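PDB 5I2A: diol-dehydratase from Roseburia inulinivorans, which probably acts as a B12-independent glycyl radical lyase that dehydrates diols such as 1,2-propanediol. Local coordinates for residues I74-Y88 / Q267-S281. Numbering follows the deposited sequence. Where two conformers were deposited one is given.
Sequences IVGSTTIAPRGCQTY and QSFWFIQQVLQIESS
The side chains of Q267, W270 and Q274 along helix 262-279 bind the backbone and T78 of the loop that follows helix 49-63, within the pyruvate formate lyase-like part of the chain, and Y88 closes the contact at the helix's C-terminal end. The carboxamide of Q267 grips the backbone N and O of V75: OE1 accepts from V75 N at 2.9 Å, and NE2 donates to V75 O at 2.8 Å, each bond lying on a lone pair in the plane of the accepting carbonyl. A bend at chi2 (61°) turns this amide back, and its NE2 also sits over the centre of the F271 ring. One turn on, the indole edge of W270 sends NE1 to G76 O (3.0 Å), which K322 also binds, while I74 CG2 packs on W270 CB at 3.6 Å. The backbone angles of G76 by themselves call for glycine, and a CB would also clash with W270 NE1 and Q274 OE1. The Q274 chain runs out nearly straight (chi1 -175°, chi2 -161°) and lies alongside T78, its NE2 donating to OG1 at 3.0 Å with the oxygen in the amide plane; a water links that hydroxyl to Q274 O, and I278 CG1 packs against T78 CG2 and OG1. At the far end, the Y88 hydroxyl donates to Q277 O (2.6 Å) in the carbonyl plane, and S281 CB makes a CH-pi contact over the face of the ring, 3.5 Å from its centroid, while S281 OG bonds N162. Replacing Y88 by an alanine would probably deprive Q277 O of this donor and open a gap beside S281 CB. Helix side chains thus pair with the loop backbone at V75 and G76 and with the T78 hydroxyl, while Y88 returns a donor to the helix backbone, although Q274 OE1 is itself buried without a polar partner.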
ATOM      1  N   ILE A  74       2.858  41.280  -1.273  1.00 17.86           N
ATOM      2  CA  ILE A  74       2.551  39.859  -1.443  1.00 17.65           C
ATOM      3  C   ILE A  74       2.622  39.208  -0.078  1.00 14.06           C
ATOM      4  O   ILE A  74       3.636  39.331   0.616  1.00 18.81           O
ATOM      5  CB  ILE A  74       3.543  39.160  -2.407  1.00 20.76           C
ATOM      6  CG1 ILE A  74       3.558  39.867  -3.758  1.00 17.48           C
ATOM      7  CG2 ILE A  74       3.215  37.654  -2.555  1.00 15.38           C
ATOM      8  CD1 ILE A  74       2.226  39.845  -4.491  1.00 15.93           C
ATOM      9  N   VAL A  75       1.551  38.545   0.328  1.00 15.29           N
ATOM     10  CA  VAL A  75       1.490  37.994   1.678  1.00 15.88           C
ATOM     11  C   VAL A  75       1.455  36.465   1.687  1.00 15.73           C
ATOM     12  O   VAL A  75       1.132  35.824   0.681  1.00 17.21           O
ATOM     13  CB  VAL A  75       0.261  38.541   2.443  1.00 18.32           C
ATOM     14  CG1 VAL A  75       0.275  40.078   2.405  1.00 17.93           C
ATOM     15  CG2 VAL A  75      -1.034  38.011   1.839  1.00 14.10           C
ATOM     16  N   GLY A  76       1.787  35.897   2.836  1.00 16.84           N
ATOM     17  CA  GLY A  76       1.856  34.458   3.001  1.00 16.38           C
ATOM     18  C   GLY A  76       3.144  34.110   3.719  1.00 15.72           C
ATOM     19  O   GLY A  76       4.229  34.194   3.159  1.00 14.83           O
ATOM     20  N   SER A  77       3.014  33.733   4.976  1.00 12.26           N
ATOM     21  CA  SER A  77       4.156  33.385   5.798  1.00 14.65           C
ATOM     22  C   SER A  77       3.865  32.063   6.478  1.00 15.04           C
ATOM     23  O   SER A  77       2.762  31.853   6.967  1.00 15.69           O
ATOM     24  CB  SER A  77       4.444  34.466   6.857  1.00 14.58           C
ATOM     25  OG  SER A  77       4.900  35.681   6.276  1.00 17.06           O
ATOM     26  N   THR A  78       4.860  31.188   6.520  1.00 15.87           N
ATOM     27  CA  THR A  78       4.672  29.850   7.066  1.00 16.42           C
ATOM     28  C   THR A  78       5.024  29.820   8.562  1.00 16.14           C
ATOM     29  O   THR A  78       4.494  29.010   9.316  1.00 14.96           O
ATOM     30  CB  THR A  78       5.500  28.826   6.236  1.00 13.77           C
ATOM     31  OG1 THR A  78       4.912  28.714   4.939  1.00 12.91           O
ATOM     32  CG2 THR A  78       5.542  27.435   6.885  1.00 11.26           C
ATOM     33  N   THR A  79       5.884  30.737   8.993  1.00 14.81           N
ATOM     34  CA  THR A  79       6.197  30.884  10.410  1.00 15.13           C
ATOM     35  C   THR A  79       6.000  32.331  10.884  1.00 18.73           C
ATOM     36  O   THR A  79       6.061  33.265  10.100  1.00 17.45           O
ATOM     37  CB  THR A  79       7.638  30.476  10.718  1.00 16.49           C
ATOM     38  OG1 THR A  79       8.509  31.176   9.831  1.00 16.16           O
ATOM     39  CG2 THR A  79       7.830  28.968  10.524  1.00 14.73           C
ATOM     40  N   ILE A  80       5.778  32.514  12.176  1.00 19.43           N
ATOM     41  CA  ILE A  80       5.683  33.858  12.710  1.00 16.47           C
ATOM     42  C   ILE A  80       7.060  34.513  12.616  1.00 18.14           C
ATOM     43  O   ILE A  80       7.183  35.627  12.122  1.00 17.10           O
ATOM     44  CB  ILE A  80       5.168  33.860  14.138  1.00 16.92           C
ATOM     45  CG1 ILE A  80       3.752  33.281  14.162  1.00 16.74           C
ATOM     46  CG2 ILE A  80       5.175  35.291  14.717  1.00 19.22           C
ATOM     47  CD1 ILE A  80       2.806  33.968  13.154  1.00 18.50           C
ATOM     48  N   ALA A  81       8.099  33.802  13.044  1.00 16.48           N
ATOM     49  CA  ALA A  81       9.462  34.311  12.906  1.00 15.10           C
ATOM     50  C   ALA A  81       9.901  34.294  11.447  1.00 16.59           C
ATOM     51  O   ALA A  81       9.837  33.261  10.804  1.00 18.26           O
ATOM     52  CB  ALA A  81      10.420  33.505  13.746  1.00 16.24           C
ATOM     53  N   PRO A  82      10.355  35.443  10.922  1.00 14.79           N
ATOM     54  CA  PRO A  82      10.884  35.468   9.554  1.00 15.19           C
ATOM     55  C   PRO A  82      12.053  34.497   9.383  1.00 14.89           C
ATOM     56  O   PRO A  82      12.852  34.342  10.301  1.00 16.41           O
ATOM     57  CB  PRO A  82      11.338  36.918   9.374  1.00 17.12           C
ATOM     58  CG  PRO A  82      10.518  37.709  10.409  1.00 15.52           C
ATOM     59  CD  PRO A  82      10.419  36.764  11.575  1.00 17.04           C
ATOM     60  N   ARG A  83      12.114  33.838   8.226  1.00 14.07           N
ATOM     61  CA  ARG A  83      13.154  32.844   7.929  1.00 15.31           C
ATOM     62  C   ARG A  83      13.142  31.670   8.904  1.00 13.71           C
ATOM     63  O   ARG A  83      14.128  30.953   9.031  1.00 16.66           O
ATOM     64  CB  ARG A  83      14.541  33.492   7.905  1.00 12.06           C
ATOM     65  CG  ARG A  83      14.678  34.550   6.804  1.00 14.65           C
ATOM     66  CD  ARG A  83      16.060  35.165   6.765  1.00 16.83           C
ATOM     67  NE  ARG A  83      17.082  34.233   6.316  1.00 17.54           N
ATOM     68  CZ  ARG A  83      18.130  33.856   7.045  1.00 19.31           C
ATOM     69  NH1 ARG A  83      18.302  34.339   8.276  1.00 14.38           N
ATOM     70  NH2 ARG A  83      19.017  33.006   6.528  1.00 18.27           N
ATOM     71  N   GLY A  84      12.019  31.480   9.585  1.00 13.57           N
ATOM     72  CA  GLY A  84      11.870  30.382  10.510  1.00 12.22           C
ATOM     73  C   GLY A  84      11.448  29.128   9.763  1.00 15.01           C
ATOM     74  O   GLY A  84      11.341  29.138   8.534  1.00 13.62           O
ATOM     75  N   CYS A  85      11.229  28.039  10.492  1.00 13.88           N
ATOM     76  CA  CYS A  85      10.673  26.849   9.868  1.00 15.34           C
ATOM     77  C   CYS A  85       9.702  26.130  10.787  1.00 14.19           C
ATOM     78  O   CYS A  85       9.810  26.198  12.016  1.00 16.38           O
ATOM     79  CB  CYS A  85      11.787  25.890   9.434  1.00 10.69           C
ATOM     80  SG  CYS A  85      12.677  25.107  10.812  1.00 16.26           S
ATOM     81  N   GLN A  86       8.736  25.465  10.170  1.00 14.30           N
ATOM     82  CA  GLN A  86       7.933  24.454  10.847  1.00 15.14           C
ATOM     83  C   GLN A  86       8.714  23.146  10.863  1.00 15.07           C
ATOM     84  O   GLN A  86       9.820  23.088  10.326  1.00 16.21           O
ATOM     85  CB  GLN A  86       6.591  24.272  10.148  1.00 12.93           C
ATOM     86  CG  GLN A  86       5.704  25.529  10.141  1.00 14.54           C
ATOM     87  CD  GLN A  86       5.208  25.927  11.530  1.00 16.67           C
ATOM     88  OE1 GLN A  86       5.251  25.134  12.467  1.00 15.80           O
ATOM     89  NE2 GLN A  86       4.730  27.168  11.660  1.00 17.17           N
ATOM     90  N   THR A  87       8.140  22.108  11.470  1.00 12.75           N
ATOM     91  CA  THR A  87       8.752  20.783  11.486  1.00 15.36           C
ATOM     92  C   THR A  87       7.830  19.743  10.844  1.00 13.64           C
ATOM     93  O   THR A  87       6.640  19.977  10.668  1.00 14.48           O
ATOM     94  CB  THR A  87       9.113  20.318  12.917  1.00 13.66           C
ATOM     95  OG1 THR A  87       7.920  20.137  13.687  1.00 15.42           O
ATOM     96  CG2 THR A  87      10.013  21.350  13.610  1.00 14.30           C
ATOM     97  N   TYR A  88       8.410  18.613  10.461  1.00 13.06           N
ATOM     98  CA  TYR A  88       7.734  17.641   9.612  1.00 11.92           C
ATOM     99  C   TYR A  88       7.964  16.230  10.175  1.00 13.98           C
ATOM    100  O   TYR A  88       8.692  15.416   9.598  1.00 14.38           O
ATOM    101  CB  TYR A  88       8.230  17.786   8.147  1.00 12.19           C
ATOM    102  CG  TYR A  88       7.915  19.163   7.577  1.00 12.78           C
ATOM    103  CD1 TYR A  88       8.636  20.283   7.985  1.00 11.82           C
ATOM    104  CD2 TYR A  88       6.883  19.351   6.656  1.00 12.86           C
ATOM    105  CE1 TYR A  88       8.332  21.545   7.520  1.00 13.18           C
ATOM    106  CE2 TYR A  88       6.577  20.614   6.163  1.00 12.14           C
ATOM    107  CZ  TYR A  88       7.315  21.710   6.604  1.00 13.45           C
ATOM    108  OH  TYR A  88       7.043  22.971   6.160  1.00 15.32           O
ATOM    109  N   GLN A 267       0.363  37.010  -6.426  1.00 14.85           N
ATOM    110  CA  GLN A 267      -0.123  36.493  -5.160  1.00 16.10           C
ATOM    111  C   GLN A 267      -0.530  35.032  -5.291  1.00 15.27           C
ATOM    112  O   GLN A 267      -0.284  34.246  -4.391  1.00 15.99           O
ATOM    113  CB  GLN A 267      -1.307  37.317  -4.655  1.00 14.35           C
ATOM    114  CG  GLN A 267      -1.837  36.898  -3.289  1.00 14.18           C
ATOM    115  CD  GLN A 267      -0.819  37.030  -2.194  1.00 19.87           C
ATOM    116  OE1 GLN A 267      -0.470  38.145  -1.765  1.00 18.65           O
ATOM    117  NE2 GLN A 267      -0.325  35.890  -1.721  1.00 16.62           N
ATOM    118  N   SER A 268      -1.157  34.696  -6.415  1.00 14.48           N
ATOM    119  CA  SER A 268      -1.571  33.333  -6.699  1.00 18.87           C
ATOM    120  C   SER A 268      -0.350  32.420  -6.796  1.00 18.48           C
ATOM    121  O   SER A 268      -0.302  31.378  -6.166  1.00 15.45           O
ATOM    122  CB  SER A 268      -2.373  33.270  -7.993  1.00 16.33           C
ATOM    123  OG  SER A 268      -2.964  32.004  -8.134  1.00 17.60           O
ATOM    124  N   PHE A 269       0.626  32.830  -7.592  1.00 16.10           N
ATOM    125  CA  PHE A 269       1.899  32.152  -7.642  1.00 15.81           C
ATOM    126  C   PHE A 269       2.475  31.938  -6.248  1.00 16.65           C
ATOM    127  O   PHE A 269       2.865  30.816  -5.908  1.00 17.86           O
ATOM    128  CB  PHE A 269       2.908  32.925  -8.480  1.00 14.63           C
ATOM    129  CG  PHE A 269       4.320  32.532  -8.204  1.00 16.83           C
ATOM    130  CD1 PHE A 269       4.858  31.401  -8.792  1.00 13.50           C
ATOM    131  CD2 PHE A 269       5.099  33.258  -7.324  1.00 14.26           C
ATOM    132  CE1 PHE A 269       6.146  31.016  -8.529  1.00 13.66           C
ATOM    133  CE2 PHE A 269       6.393  32.875  -7.058  1.00 16.64           C
ATOM    134  CZ  PHE A 269       6.917  31.750  -7.666  1.00 17.48           C
ATOM    135  N   TRP A 270       2.532  32.995  -5.442  1.00 13.23           N
ATOM    136  CA  TRP A 270       3.206  32.871  -4.156  1.00 16.35           C
ATOM    137  C   TRP A 270       2.481  31.879  -3.235  1.00 16.48           C
ATOM    138  O   TRP A 270       3.123  31.093  -2.571  1.00 15.20           O
ATOM    139  CB  TRP A 270       3.363  34.211  -3.420  1.00 13.34           C
ATOM    140  CG  TRP A 270       3.980  33.973  -2.066  1.00 14.32           C
ATOM    141  CD1 TRP A 270       3.384  34.113  -0.854  1.00 14.11           C
ATOM    142  CD2 TRP A 270       5.295  33.451  -1.810  1.00 14.44           C
ATOM    143  NE1 TRP A 270       4.259  33.751   0.148  1.00 15.17           N
ATOM    144  CE2 TRP A 270       5.434  33.332  -0.418  1.00 14.54           C
ATOM    145  CE3 TRP A 270       6.371  33.085  -2.631  1.00 16.07           C
ATOM    146  CZ2 TRP A 270       6.600  32.853   0.178  1.00 10.34           C
ATOM    147  CZ3 TRP A 270       7.533  32.622  -2.042  1.00 12.79           C
ATOM    148  CH2 TRP A 270       7.640  32.513  -0.650  1.00 14.15           C
ATOM    149  N   PHE A 271       1.156  31.925  -3.188  1.00 16.81           N
ATOM    150  CA  PHE A 271       0.407  30.974  -2.359  1.00 15.52           C
ATOM    151  C   PHE A 271       0.727  29.522  -2.757  1.00 11.77           C
ATOM    152  O   PHE A 271       0.902  28.670  -1.900  1.00 13.45           O
ATOM    153  CB  PHE A 271      -1.102  31.246  -2.455  1.00 13.25           C
ATOM    154  CG  PHE A 271      -1.599  32.298  -1.476  1.00 17.73           C
ATOM    155  CD1 PHE A 271      -1.108  32.355  -0.181  1.00 15.17           C
ATOM    156  CD2 PHE A 271      -2.549  33.231  -1.863  1.00 14.99           C
ATOM    157  CE1 PHE A 271      -1.566  33.315   0.719  1.00 17.79           C
ATOM    158  CE2 PHE A 271      -3.014  34.197  -0.970  1.00 16.38           C
ATOM    159  CZ  PHE A 271      -2.527  34.243   0.314  1.00 17.52           C
ATOM    160  N   ILE A 272       0.838  29.255  -4.051  1.00 13.14           N
ATOM    161  CA  ILE A 272       1.165  27.908  -4.495  1.00 15.36           C
ATOM    162  C   ILE A 272       2.592  27.551  -4.059  1.00 16.00           C
ATOM    163  O   ILE A 272       2.810  26.487  -3.480  1.00 14.13           O
ATOM    164  CB  ILE A 272       1.016  27.744  -6.018  1.00 13.32           C
ATOM    165  CG1 ILE A 272      -0.435  27.990  -6.438  1.00 13.92           C
ATOM    166  CG2 ILE A 272       1.454  26.359  -6.434  1.00 13.67           C
ATOM    167  CD1 ILE A 272      -1.466  27.109  -5.681  1.00 13.79           C
ATOM    168  N   GLN A 273       3.539  28.456  -4.306  1.00 16.39           N
ATOM    169  CA  GLN A 273       4.933  28.267  -3.891  1.00 16.15           C
ATOM    170  C   GLN A 273       5.036  27.971  -2.400  1.00 14.84           C
ATOM    171  O   GLN A 273       5.816  27.120  -1.978  1.00 14.00           O
ATOM    172  CB  GLN A 273       5.777  29.503  -4.214  1.00 14.61           C
ATOM    173  CG  GLN A 273       7.273  29.336  -3.938  1.00 15.21           C
ATOM    174  CD  GLN A 273       7.961  28.392  -4.931  1.00 15.86           C
ATOM    175  OE1 GLN A 273       7.398  28.042  -5.971  1.00 13.77           O
ATOM    176  NE2 GLN A 273       9.189  27.984  -4.606  1.00 11.10           N
ATOM    177  N   GLN A 274       4.255  28.694  -1.610  1.00 13.40           N
ATOM    178  CA  GLN A 274       4.296  28.554  -0.169  1.00 14.95           C
ATOM    179  C   GLN A 274       3.643  27.257   0.326  1.00 17.03           C
ATOM    180  O   GLN A 274       4.264  26.504   1.075  1.00 14.22           O
ATOM    181  CB  GLN A 274       3.621  29.753   0.508  1.00 13.22           C
ATOM    182  CG  GLN A 274       3.741  29.713   2.030  1.00 14.92           C
ATOM    183  CD  GLN A 274       2.716  30.601   2.735  1.00 15.42           C
ATOM    184  OE1 GLN A 274       1.880  31.233   2.091  1.00 15.37           O
ATOM    185  NE2 GLN A 274       2.785  30.648   4.055  1.00 12.07           N
ATOM    186  N   VAL A 275       2.404  26.990  -0.086  1.00 13.44           N
ATOM    187  CA  VAL A 275       1.680  25.883   0.542  1.00 15.29           C
ATOM    188  C   VAL A 275       2.246  24.519   0.137  1.00 15.34           C
ATOM    189  O   VAL A 275       2.140  23.571   0.900  1.00 14.87           O
ATOM    190  CB  VAL A 275       0.160  25.906   0.236  1.00 15.67           C
ATOM    191  CG1 VAL A 275      -0.474  27.179   0.790  1.00 15.38           C
ATOM    192  CG2 VAL A 275      -0.117  25.715  -1.265  1.00 14.08           C
ATOM    193  N   LEU A 276       2.860  24.430  -1.044  1.00 13.87           N
ATOM    194  CA  LEU A 276       3.550  23.209  -1.447  1.00 15.01           C
ATOM    195  C   LEU A 276       4.570  22.823  -0.381  1.00 12.65           C
ATOM    196  O   LEU A 276       4.780  21.647  -0.123  1.00 11.20           O
ATOM    197  CB  LEU A 276       4.234  23.373  -2.808  1.00 10.44           C
ATOM    198  CG  LEU A 276       3.311  23.337  -4.031  1.00 13.10           C
ATOM    199  CD1 LEU A 276       4.078  23.746  -5.268  1.00 12.69           C
ATOM    200  CD2 LEU A 276       2.680  21.947  -4.222  1.00 12.73           C
ATOM    201  N   GLN A 277       5.176  23.828   0.250  1.00 13.34           N
ATOM    202  CA  GLN A 277       6.242  23.596   1.223  1.00 13.17           C
ATOM    203  C   GLN A 277       5.723  23.537   2.664  1.00 14.98           C
ATOM    204  O   GLN A 277       6.480  23.301   3.606  1.00 14.20           O
ATOM    205  CB  GLN A 277       7.329  24.666   1.051  1.00 11.33           C
ATOM    206  CG  GLN A 277       7.959  24.531  -0.351  1.00 10.25           C
ATOM    207  CD  GLN A 277       9.039  25.522  -0.638  1.00 13.68           C
ATOM    208  OE1 GLN A 277      10.190  25.315  -0.275  1.00 15.26           O
ATOM    209  NE2 GLN A 277       8.683  26.603  -1.326  1.00 13.87           N
ATOM    210  N   ILE A 278       4.421  23.729   2.809  1.00 14.45           N
ATOM    211  CA  ILE A 278       3.713  23.367   4.025  1.00 13.29           C
ATOM    212  C   ILE A 278       3.245  21.904   3.913  1.00 11.47           C
ATOM    213  O   ILE A 278       3.373  21.138   4.855  1.00 13.22           O
ATOM    214  CB  ILE A 278       2.508  24.305   4.269  1.00 13.19           C
ATOM    215  CG1 ILE A 278       2.992  25.719   4.616  1.00 15.59           C
ATOM    216  CG2 ILE A 278       1.595  23.770   5.370  1.00 13.29           C
ATOM    217  CD1 ILE A 278       1.845  26.723   4.763  1.00 16.66           C
ATOM    218  N   GLU A 279       2.723  21.530   2.748  1.00 11.51           N
ATOM    219  CA  GLU A 279       2.251  20.167   2.515  1.00 12.78           C
ATOM    220  C   GLU A 279       3.373  19.165   2.733  1.00 13.22           C
ATOM    221  O   GLU A 279       3.170  18.134   3.350  1.00 13.41           O
ATOM    222  CB  GLU A 279       1.679  19.988   1.094  1.00 12.49           C
ATOM    223  CG  GLU A 279       1.042  18.599   0.919  1.00 15.09           C
ATOM    224  CD  GLU A 279       0.546  18.303  -0.495  1.00 15.94           C
ATOM    225  OE1 GLU A 279       1.154  18.798  -1.472  1.00 14.34           O
ATOM    226  OE2 GLU A 279      -0.471  17.577  -0.604  1.00 14.30           O
ATOM    227  N   SER A 280       4.560  19.496   2.229  1.00 13.62           N
ATOM    228  CA  SER A 280       5.741  18.660   2.398  1.00 13.75           C
ATOM    229  C   SER A 280       6.994  19.512   2.574  1.00 13.43           C
ATOM    230  O   SER A 280       7.060  20.623   2.066  1.00 13.32           O
ATOM    231  CB  SER A 280       5.913  17.729   1.192  1.00 12.45           C
ATOM    232  OG  SER A 280       7.147  17.055   1.263  1.00 11.99           O
ATOM    233  N   SER A 281       7.990  18.978   3.268  1.00 13.07           N
ATOM    234  CA  SER A 281       9.270  19.672   3.457  1.00 11.57           C
ATOM    235  C   SER A 281      10.272  19.449   2.322  1.00 10.52           C
ATOM    236  O   SER A 281      11.417  19.882   2.422  1.00 14.92           O
ATOM    237  CB  SER A 281       9.917  19.243   4.779  1.00 13.24           C
ATOM    238  OG  SER A 281       9.944  17.834   4.884  1.00 13.57           O
TER
HETATM  239  O   HOH W   1       6.081  27.000   3.360  1.00 13.40           O